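Local atomic coordinates of phosphate-binding protein (Xanthomonas axonopodis pv. citri, PDB entry 5UB3), a protein that probably acts as a periplasmic substrate-binding receptor of the phosphonate-binding family, paired with a diguanylate cyclase. Residues M51-Y54 with L55-R59; A15-Y18 with E19-K22. All coordinates share one frame; numbering follows the deposited sequence.

Contact 1 (M51-Y54 with L55-R59)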
loop_
_atom_site.group_PDB
_atom_site.type_symbol
_atom_site.label_atom_id
_atom_site.label_comp_id
_atom_site.label_asym_id
_atom_site.label_seq_id
_atom_site.Cartn_x
_atom_site.Cartn_y
_atom_site.Cartn_z
ATOM N N MET A 51 -7.859 -1.692 11.120
ATOM C CA MET A 51 -8.785 -1.662 9.999
ATOM C C MET A 51 -9.443 -3.036 9.875
ATOM O O MET A 51 -10.645 -3.150 9.613
ATOM C CB MET A 51 -8.061 -1.325 8.718
ATOM C CG MET A 51 -9.023 -1.319 7.527
ATOM S SD MET A 51 -10.484 -0.270 7.653
ATOM C CE MET A 51 -9.788 1.273 7.093
ATOM N N SER A 52 -8.632 -4.084 10.090
ATOM C CA SER A 52 -9.171 -5.445 10.138
ATOM C C SER A 52 -10.221 -5.583 11.207
ATOM O O SER A 52 -11.249 -6.193 10.956
ATOM C CB SER A 52 -8.097 -6.531 10.240
ATOM O OG SER A 52 -8.685 -7.802 10.534
ATOM N N SER A 53 -9.991 -5.010 12.377
ATOM C CA SER A 53 -11.024 -4.998 13.411
ATOM C C SER A 53 -12.316 -4.292 12.994
ATOM O O SER A 53 -13.415 -4.843 13.172
ATOM C CB SER A 53 -10.448 -4.359 14.696
ATOM O OG SER A 53 -11.409 -4.424 15.713
ATOM N N TYR A 54 -12.193 -3.102 12.412
ATOM C CA TYR A 54 -13.348 -2.414 11.837
ATOM C C TYR A 54 -14.080 -3.237 10.815
ATOM O O TYR A 54 -15.322 -3.332 10.842
ATOM C CB TYR A 54 -12.968 -1.102 11.143
ATOM C CG TYR A 54 -12.584 0.031 12.016
ATOM C CD1 TYR A 54 -12.994 0.110 13.344
ATOM C CD2 TYR A 54 -11.834 1.065 11.501
ATOM C CE1 TYR A 54 -12.662 1.193 14.137
ATOM C CE2 TYR A 54 -11.481 2.137 12.283
ATOM C CZ TYR A 54 -11.916 2.195 13.609
ATOM O OH TYR A 54 -11.589 3.246 14.397
ATOM N N LEU A 55 -13.320 -3.792 9.882
ATOM C CA LEU A 55 -13.931 -4.598 8.823
ATOM C C LEU A 55 -14.693 -5.757 9.400
ATOM O O LEU A 55 -15.858 -5.915 9.093
ATOM C CB LEU A 55 -12.862 -5.084 7.848
ATOM C CG LEU A 55 -12.371 -3.958 6.909
ATOM C CD1 LEU A 55 -11.077 -4.446 6.279
ATOM C CD2 LEU A 55 -13.416 -3.651 5.812
ATOM N N ARG A 56 -14.033 -6.520 10.274
ATOM C CA ARG A 56 -14.619 -7.710 10.924
ATOM C C ARG A 56 -15.874 -7.315 11.717
ATOM O O ARG A 56 -16.853 -8.014 11.707
ATOM C CB ARG A 56 -13.606 -8.421 11.810
ATOM C CG ARG A 56 -14.220 -9.550 12.633
ATOM C CD ARG A 56 -13.175 -10.454 13.217
ATOM N NE ARG A 56 -12.248 -9.652 14.047
ATOM C CZ ARG A 56 -11.060 -9.195 13.667
ATOM N NH1 ARG A 56 -10.593 -9.485 12.482
ATOM N NH2 ARG A 56 -10.318 -8.432 14.511
ATOM N N ARG A 57 -15.861 -6.150 12.348
ATOM C CA ARG A 57 -17.036 -5.705 13.098
ATOM C C ARG A 57 -18.086 -4.973 12.260
ATOM O O ARG A 57 -19.087 -4.542 12.809
ATOM C CB ARG A 57 -16.590 -4.864 14.278
ATOM C CG ARG A 57 -15.856 -5.685 15.333
ATOM C CD ARG A 57 -15.513 -4.798 16.497
ATOM N NE ARG A 57 -14.326 -4.006 16.214
ATOM C CZ ARG A 57 -14.230 -2.694 16.313
ATOM N NH1 ARG A 57 -15.278 -1.957 16.640
ATOM N NH2 ARG A 57 -13.072 -2.112 16.027
ATOM N N GLY A 58 -17.891 -4.875 10.948
ATOM C CA GLY A 58 -18.872 -4.176 10.077
ATOM C C GLY A 58 -18.862 -2.658 10.193
ATOM O O GLY A 58 -19.811 -2.023 9.825
ATOM N N ARG A 59 -17.782 -2.063 10.663
ATOM C CA ARG A 59 -17.720 -0.609 10.778
ATOM C C ARG A 59 -17.183 0.041 9.529
ATOM O O ARG A 59 -17.330 1.235 9.376
ATOM C CB ARG A 59 -16.832 -0.167 11.954
ATOM C CG ARG A 59 -17.195 -0.847 13.278
ATOM C CD ARG A 59 -18.525 -0.403 13.818
ATOM N NE ARG A 59 -18.687 -0.957 15.199
ATOM C CZ ARG A 59 -19.239 -2.141 15.471
ATOM N NH1 ARG A 59 -19.723 -2.901 14.483
ATOM N NH2 ARG A 59 -19.321 -2.580 16.710
#
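The guanidinium group of Arg57 presents its edge to Ser53 and one face to CA of Tyr54. Ser53 OG lies in the plane of that group and takes two N-H bonds side-on, from Arg57 NH2 at 2.9 Å and from Arg57 NE at 3.0 Å. Ser53 OG points away from its own N (chi1 -176°), and a bend of Arg57 at chi3 brings the guanidinium back to it. The Tyr54 ring crosses this guanidinium obliquely, their planes 58° apart, and Tyr54 CD1 comes 3.5 Å from Arg57 NH2. Arg56 turns one face of its guanidinium over Ser52 O and Ser53 CA. Its NH1 also donates to Ser52 OG over 3.2 Å, a longer bond, its acceptor 24° out of the guanidinium plane. This serine hydroxyl has a second, weak partner in Ser78 OG. Residues 51-56 form the last turns of helix 48-56, which ends in a Schellman motif: Gly58 has a positive phi, Gly58 N bonds back to Leu55 O, and Arg59 N reaches Tyr54 O at 2.8 Å. The turn brings Arg59 CB near Tyr54 CB, the two side chains crossing at about a right angle. Met51 and Leu55 add an apolar contact, Met51 CG to Leu55 CD1 3.9 Å, and both side chains pack against Leu73 of helix 67-75. Tyr54 touches Ala45 and Val60 in the loops nearby.

Contact 2 (A15-Y18 with E19-K22)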
loop_
_atom_site.group_PDB
_atom_site.type_symbol
_atom_site.label_atom_id
_atom_site.label_comp_id
_atom_site.label_asym_id
_atom_site.label_seq_id
_atom_site.Cartn_x
_atom_site.Cartn_y
_atom_site.Cartn_z
ATOM N N ALA A 15 -6.645 13.558 8.275
ATOM C CA ALA A 15 -6.929 14.966 7.893
ATOM C C ALA A 15 -6.824 15.205 6.411
ATOM O O ALA A 15 -7.701 15.822 5.770
ATOM C CB ALA A 15 -5.974 15.890 8.632
ATOM N N SER A 16 -5.754 14.665 5.840
ATOM C CA SER A 16 -5.506 14.790 4.420
ATOM C C SER A 16 -6.205 13.725 3.556
ATOM O O SER A 16 -6.658 14.010 2.438
ATOM C CB SER A 16 -3.987 14.800 4.188
ATOM O OG SER A 16 -3.636 13.895 3.170
ATOM N N HIS A 17 -6.323 12.496 4.042
ATOM C CA HIS A 17 -6.881 11.444 3.172
ATOM C C HIS A 17 -8.385 11.487 3.090
ATOM O O HIS A 17 -8.942 10.927 2.172
ATOM C CB HIS A 17 -6.373 10.066 3.603
ATOM C CG HIS A 17 -4.881 9.948 3.470
ATOM N ND1 HIS A 17 -4.243 10.002 2.244
ATOM C CD2 HIS A 17 -3.899 9.895 4.396
ATOM C CE1 HIS A 17 -2.938 9.930 2.423
ATOM N NE2 HIS A 17 -2.703 9.882 3.721
ATOM N N TYR A 18 -9.033 12.111 4.077
ATOM C CA TYR A 18 -10.488 12.306 4.035
ATOM C C TYR A 18 -10.931 12.809 2.696
ATOM O O TYR A 18 -11.847 12.255 2.095
ATOM C CB TYR A 18 -10.918 13.296 5.067
ATOM C CG TYR A 18 -12.423 13.471 5.140
ATOM C CD1 TYR A 18 -13.206 12.648 5.943
ATOM C CD2 TYR A 18 -13.039 14.449 4.406
ATOM C CE1 TYR A 18 -14.589 12.805 5.986
ATOM C CE2 TYR A 18 -14.405 14.595 4.396
ATOM C CZ TYR A 18 -15.152 13.825 5.219
ATOM O OH TYR A 18 -16.474 14.062 5.205
ATOM N N GLU A 19 -10.243 13.849 2.222
ATOM C CA GLU A 19 -10.565 14.535 0.954
ATOM C C GLU A 19 -10.432 13.666 -0.280
ATOM O O GLU A 19 -10.978 13.963 -1.302
ATOM C CB GLU A 19 -9.616 15.710 0.756
ATOM C CG GLU A 19 -9.629 16.778 1.856
ATOM C CD GLU A 19 -8.471 17.746 1.666
ATOM O OE1 GLU A 19 -7.294 17.307 1.586
ATOM O OE2 GLU A 19 -8.735 18.947 1.532
ATOM N N GLN A 20 -9.588 12.653 -0.186
ATOM C CA GLN A 20 -9.367 11.689 -1.248
ATOM C C GLN A 20 -10.521 10.677 -1.409
ATOM O O GLN A 20 -10.783 10.180 -2.493
ATOM C CB GLN A 20 -8.009 11.010 -0.977
ATOM C CG GLN A 20 -6.882 12.045 -0.973
ATOM C CD GLN A 20 -5.573 11.511 -1.524
ATOM O OE1 GLN A 20 -4.792 10.887 -0.786
ATOM N NE2 GLN A 20 -5.348 11.690 -2.858
ATOM N N LEU A 21 -11.262 10.446 -0.328
ATOM C CA LEU A 21 -12.310 9.486 -0.299
ATOM C C LEU A 21 -13.721 10.059 -0.467
ATOM O O LEU A 21 -14.575 9.419 -1.089
ATOM C CB LEU A 21 -12.226 8.756 1.041
ATOM C CG LEU A 21 -10.892 8.027 1.276
ATOM C CD1 LEU A 21 -10.932 7.535 2.711
ATOM C CD2 LEU A 21 -10.732 6.857 0.329
ATOM N N LYS A 22 -13.978 11.246 0.078
ATOM C CA LYS A 22 -15.357 11.751 0.137
ATOM C C LYS A 22 -15.951 11.985 -1.230
ATOM O O LYS A 22 -17.094 11.586 -1.476
ATOM C CB LYS A 22 -15.474 13.025 0.980
ATOM C CG LYS A 22 -16.899 13.593 1.027
ATOM C CD LYS A 22 -17.851 12.588 1.672
ATOM C CE LYS A 22 -19.104 13.190 2.318
ATOM N NZ LYS A 22 -19.841 12.127 3.069
#
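His17 and Gln20 lie side by side on helix 14-28 and are joined at their ends. His17 ND1 donates to Gln20 OE1 over 3.2 Å, approaching in the plane of the amide carbonyl, on a lone pair, with the acceptor close to the plane of the imidazole. Both chains start beside their own backbone N (chi1 -63° and -60°), which sends them the same way from the helix. The amide NE2 gives a weak bond to Arg247 O. Ser16 OG bonds weakly to Asp13 OD2, and Glu19 OE1 forms a long, weak ion pair with Arg247. Tyr18 O accepts from Lys22 N and Leu21 N, each at 3.1 Å, the second from above the carbonyl plane. The helix is kinked: regular bonds four residues back are missing at Glu19 N and Gln20 N; Gln20 N instead reaches His17 O at 3.0 Å from above the carbonyl plane, and Leu21 N bonds weakly to the same oxygen. Tyr18 CE2 lies 3.9 Å from Lys22 CB. Helix 14-28 links parallel strands 4-8 and 39-42 as a beta-alpha-beta unit, Leu21 and Tyr18 touching Ile42. The pairing is consistent with a proton on His17 ND1, and both amide bonds together favour this orientation of Gln20.

Overall arrangement
Contacts 1 and 2 belong to different helices, 48-56 and 14-28, with centres 19 Å apart and nearest atoms about 8 Å apart, so neither touches the other. Contact 1 is partly buried, pairing a side packed against helix 67-75 with an arginine-rich outer side; contact 2 is a surface contact with a single buried residue, Leu21. Their positions along the helices differ as well: residues 51-59 span a helix end, where serine hydroxyls receive arginine N-H groups, whereas 15-22 lie in the first turns of a kinked helix and use a histidine-amide pair. Strand 39-42, touched by contact 2, precedes helix 48-56 in the chain.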